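Local coordinates for protein putative cytochrome P450 YjiB (Bacillus subtilis subsp. subtilis, PDB 4RM4) that probably acts as a heme-dependent cytochrome P450 monooxygenase, inserting oxygen from molecular oxygen into organic substrates, at residues A[163-168]-A[185-190]. Numbering follows the deposited sequence.
Sequences DLLVST and DKCEEE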
ATOM      1  N   ASP A 163       6.447 -13.427  -3.269  1.00 24.58           N
ATOM      2  CA  ASP A 163       5.585 -14.254  -2.421  1.00 27.97           C
ATOM      3  C   ASP A 163       6.166 -14.410  -1.029  1.00 29.72           C
ATOM      4  O   ASP A 163       5.454 -14.324  -0.026  1.00 33.63           O
ATOM      5  CB  ASP A 163       5.383 -15.645  -3.028  1.00 23.18           C
ATOM      6  CG  ASP A 163       4.529 -15.614  -4.263  1.00 26.10           C
ATOM      7  OD1 ASP A 163       3.818 -14.602  -4.464  1.00 29.91           O
ATOM      8  OD2 ASP A 163       4.563 -16.597  -5.033  1.00 31.15           O
ATOM      9  N   LEU A 164       7.467 -14.660  -0.978  1.00 30.48           N
ATOM     10  CA  LEU A 164       8.161 -14.837   0.282  1.00 33.62           C
ATOM     11  C   LEU A 164       8.113 -13.571   1.119  1.00 33.88           C
ATOM     12  O   LEU A 164       8.127 -13.630   2.345  1.00 33.92           O
ATOM     13  CB  LEU A 164       9.616 -15.238   0.035  1.00 35.01           C
ATOM     14  CG  LEU A 164       9.839 -16.707  -0.318  1.00 34.06           C
ATOM     15  CD1 LEU A 164      11.221 -16.918  -0.931  1.00 33.63           C
ATOM     16  CD2 LEU A 164       9.647 -17.561   0.925  1.00 40.24           C
ATOM     17  N   LEU A 165       8.064 -12.423   0.454  1.00 32.34           N
ATOM     18  CA  LEU A 165       8.066 -11.147   1.159  1.00 32.11           C
ATOM     19  C   LEU A 165       6.803 -10.929   1.986  1.00 38.46           C
ATOM     20  O   LEU A 165       6.820 -10.175   2.960  1.00 36.69           O
ATOM     21  CB  LEU A 165       8.259  -9.988   0.178  1.00 29.22           C
ATOM     22  CG  LEU A 165       9.697  -9.737  -0.261  1.00 34.43           C
ATOM     23  CD1 LEU A 165       9.759  -8.528  -1.187  1.00 25.69           C
ATOM     24  CD2 LEU A 165      10.572  -9.541   0.965  1.00 33.44           C
ATOM     25  N   VAL A 166       5.712 -11.581   1.595  1.00 36.80           N
ATOM     26  CA  VAL A 166       4.438 -11.421   2.292  1.00 37.63           C
ATOM     27  C   VAL A 166       3.984 -12.696   2.998  1.00 38.95           C
ATOM     28  O   VAL A 166       2.803 -12.848   3.321  1.00 41.83           O
ATOM     29  CB  VAL A 166       3.322 -10.967   1.338  1.00 34.66           C
ATOM     30  CG1 VAL A 166       3.738  -9.698   0.605  1.00 33.56           C
ATOM     31  CG2 VAL A 166       2.972 -12.080   0.355  1.00 38.35           C
ATOM     32  N   SER A 167       4.918 -13.612   3.232  1.00 42.50           N
ATOM     33  CA  SER A 167       4.609 -14.838   3.952  1.00 46.88           C
ATOM     34  C   SER A 167       4.540 -14.553   5.446  1.00 52.11           C
ATOM     35  O   SER A 167       5.280 -13.712   5.962  1.00 55.19           O
ATOM     36  CB  SER A 167       5.640 -15.932   3.653  1.00 43.27           C
ATOM     37  OG  SER A 167       6.917 -15.607   4.174  1.00 47.51           O
ATOM     38  N   THR A 168       3.648 -15.255   6.133  1.00 52.61           N
ATOM     39  CA  THR A 168       3.418 -15.027   7.554  1.00 57.88           C
ATOM     40  C   THR A 168       4.491 -15.698   8.409  1.00 61.40           C
ATOM     41  O   THR A 168       5.002 -16.761   8.050  1.00 59.83           O
ATOM     42  CB  THR A 168       2.043 -15.562   7.979  1.00 56.42           C
ATOM     43  OG1 THR A 168       2.034 -16.990   7.860  1.00 61.79           O
ATOM     44  CG2 THR A 168       0.950 -14.977   7.094  1.00 56.59           C
ATOM     45  N   ASP A 185      15.764 -12.857   5.709  1.00 48.03           N
ATOM     46  CA  ASP A 185      17.110 -12.393   5.396  1.00 46.53           C
ATOM     47  C   ASP A 185      17.585 -13.081   4.129  1.00 45.79           C
ATOM     48  O   ASP A 185      18.086 -12.433   3.212  1.00 41.75           O
ATOM     49  CB  ASP A 185      18.075 -12.667   6.554  1.00 46.87           C
ATOM     50  CG  ASP A 185      17.794 -11.794   7.766  1.00 54.82           C
ATOM     51  OD1 ASP A 185      17.083 -10.775   7.621  1.00 54.15           O
ATOM     52  OD2 ASP A 185      18.290 -12.121   8.863  1.00 54.82           O
ATOM     53  N   LYS A 186      17.404 -14.399   4.083  1.00 46.68           N
ATOM     54  CA  LYS A 186      17.761 -15.201   2.917  1.00 42.72           C
ATOM     55  C   LYS A 186      17.139 -14.597   1.660  1.00 38.62           C
ATOM     56  O   LYS A 186      17.830 -14.306   0.682  1.00 37.14           O
ATOM     57  CB  LYS A 186      17.274 -16.639   3.108  1.00 47.40           C
ATOM     58  CG  LYS A 186      17.902 -17.657   2.176  1.00 48.42           C
ATOM     59  CD  LYS A 186      17.326 -19.048   2.430  1.00 54.67           C
ATOM     60  CE  LYS A 186      18.004 -20.108   1.573  1.00 55.07           C
ATOM     61  NZ  LYS A 186      17.430 -21.472   1.814  1.00 51.56           N
ATOM     62  N   CYS A 187      15.829 -14.395   1.706  1.00 38.03           N
ATOM     63  CA  CYS A 187      15.098 -13.842   0.576  1.00 41.36           C
ATOM     64  C   CYS A 187      15.633 -12.469   0.173  1.00 37.49           C
ATOM     65  O   CYS A 187      15.850 -12.199  -1.005  1.00 37.28           O
ATOM     66  CB  CYS A 187      13.611 -13.744   0.901  1.00 38.14           C
ATOM     67  SG  CYS A 187      12.661 -12.883  -0.355  1.00 31.83           S
ATOM     68  N   GLU A 188      15.846 -11.611   1.164  1.00 36.00           N
ATOM     69  CA  GLU A 188      16.306 -10.250   0.919  1.00 39.56           C
ATOM     70  C   GLU A 188      17.727 -10.237   0.350  1.00 35.97           C
ATOM     71  O   GLU A 188      18.051  -9.405  -0.493  1.00 31.73           O
ATOM     72  CB  GLU A 188      16.225  -9.428   2.208  1.00 40.46           C
ATOM     73  CG  GLU A 188      16.093  -7.924   1.999  1.00 42.60           C
ATOM     74  CD  GLU A 188      15.014  -7.298   2.877  1.00 42.39           C
ATOM     75  OE1 GLU A 188      14.006  -7.976   3.167  1.00 43.94           O
ATOM     76  OE2 GLU A 188      15.174  -6.123   3.274  1.00 48.99           O
ATOM     77  N   GLU A 189      18.568 -11.161   0.808  1.00 34.82           N
ATOM     78  CA  GLU A 189      19.943 -11.246   0.328  1.00 34.85           C
ATOM     79  C   GLU A 189      19.965 -11.730  -1.120  1.00 34.11           C
ATOM     80  O   GLU A 189      20.834 -11.338  -1.907  1.00 31.08           O
ATOM     81  CB  GLU A 189      20.777 -12.180   1.216  1.00 40.10           C
ATOM     82  CG  GLU A 189      20.808 -11.795   2.696  1.00 43.98           C
ATOM     83  CD  GLU A 189      21.629 -10.547   2.973  1.00 53.98           C
ATOM     84  OE1 GLU A 189      22.872 -10.605   2.840  1.00 53.60           O
ATOM     85  OE2 GLU A 189      21.031  -9.509   3.327  1.00 60.25           O
ATOM     86  N   GLU A 190      19.006 -12.584  -1.471  1.00 32.90           N
ATOM     87  CA  GLU A 190      18.869 -13.028  -2.853  1.00 30.06           C
ATOM     88  C   GLU A 190      18.335 -11.898  -3.732  1.00 31.81           C
ATOM     89  O   GLU A 190      18.734 -11.768  -4.892  1.00 28.64           O
ATOM     90  CB  GLU A 190      17.973 -14.265  -2.959  1.00 33.45           C
ATOM     91  CG  GLU A 190      18.629 -15.550  -2.454  1.00 33.55           C
ATOM     92  CD  GLU A 190      17.689 -16.752  -2.468  1.00 41.37           C
ATOM     93  OE1 GLU A 190      16.511 -16.606  -2.866  1.00 38.37           O
ATOM     94  OE2 GLU A 190      18.138 -17.854  -2.084  1.00 44.87           O
TER
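Cys187 meets both Leu164 and Leu165, and it is the buried residue of this contact between helix 155-165 and helix 177-204. Cys187 CA lies 7.0 Å from Leu164 CA, the shortest CA-CA distance between 163-168 and 185-190. With SG anti to the backbone N (chi1 173°), the thiol is directed at the two leucines: Cys187 SG sits 3.9 Å from Leu164 CB, and 4.2 Å from Leu165 CD2. One sulfur thus touches the root of one leucine and a branch tip of the next. By their order in the P450 fold these two helices, consecutive in the chain, are probably F and G, the pair that crosses over the long helix I, probably 226-257. Consistent with that placement, Leu165 also packs on Leu237 and Val238 of this long helix, and Glu188 touches Thr234. The carboxylate of Glu188 makes a looser approach, Glu188 OE1 lying 4.4 Å from the methyl carbon Leu165 CD2, at the limit of van der Waals range. No hydrogen bond crosses between the segments, and their summed buried surface is just 150 Å². At Glu190, OE1 accepts a hydrogen bond from Trp161 NE1, adding a polar link back to helix 155-165 one turn before Leu165.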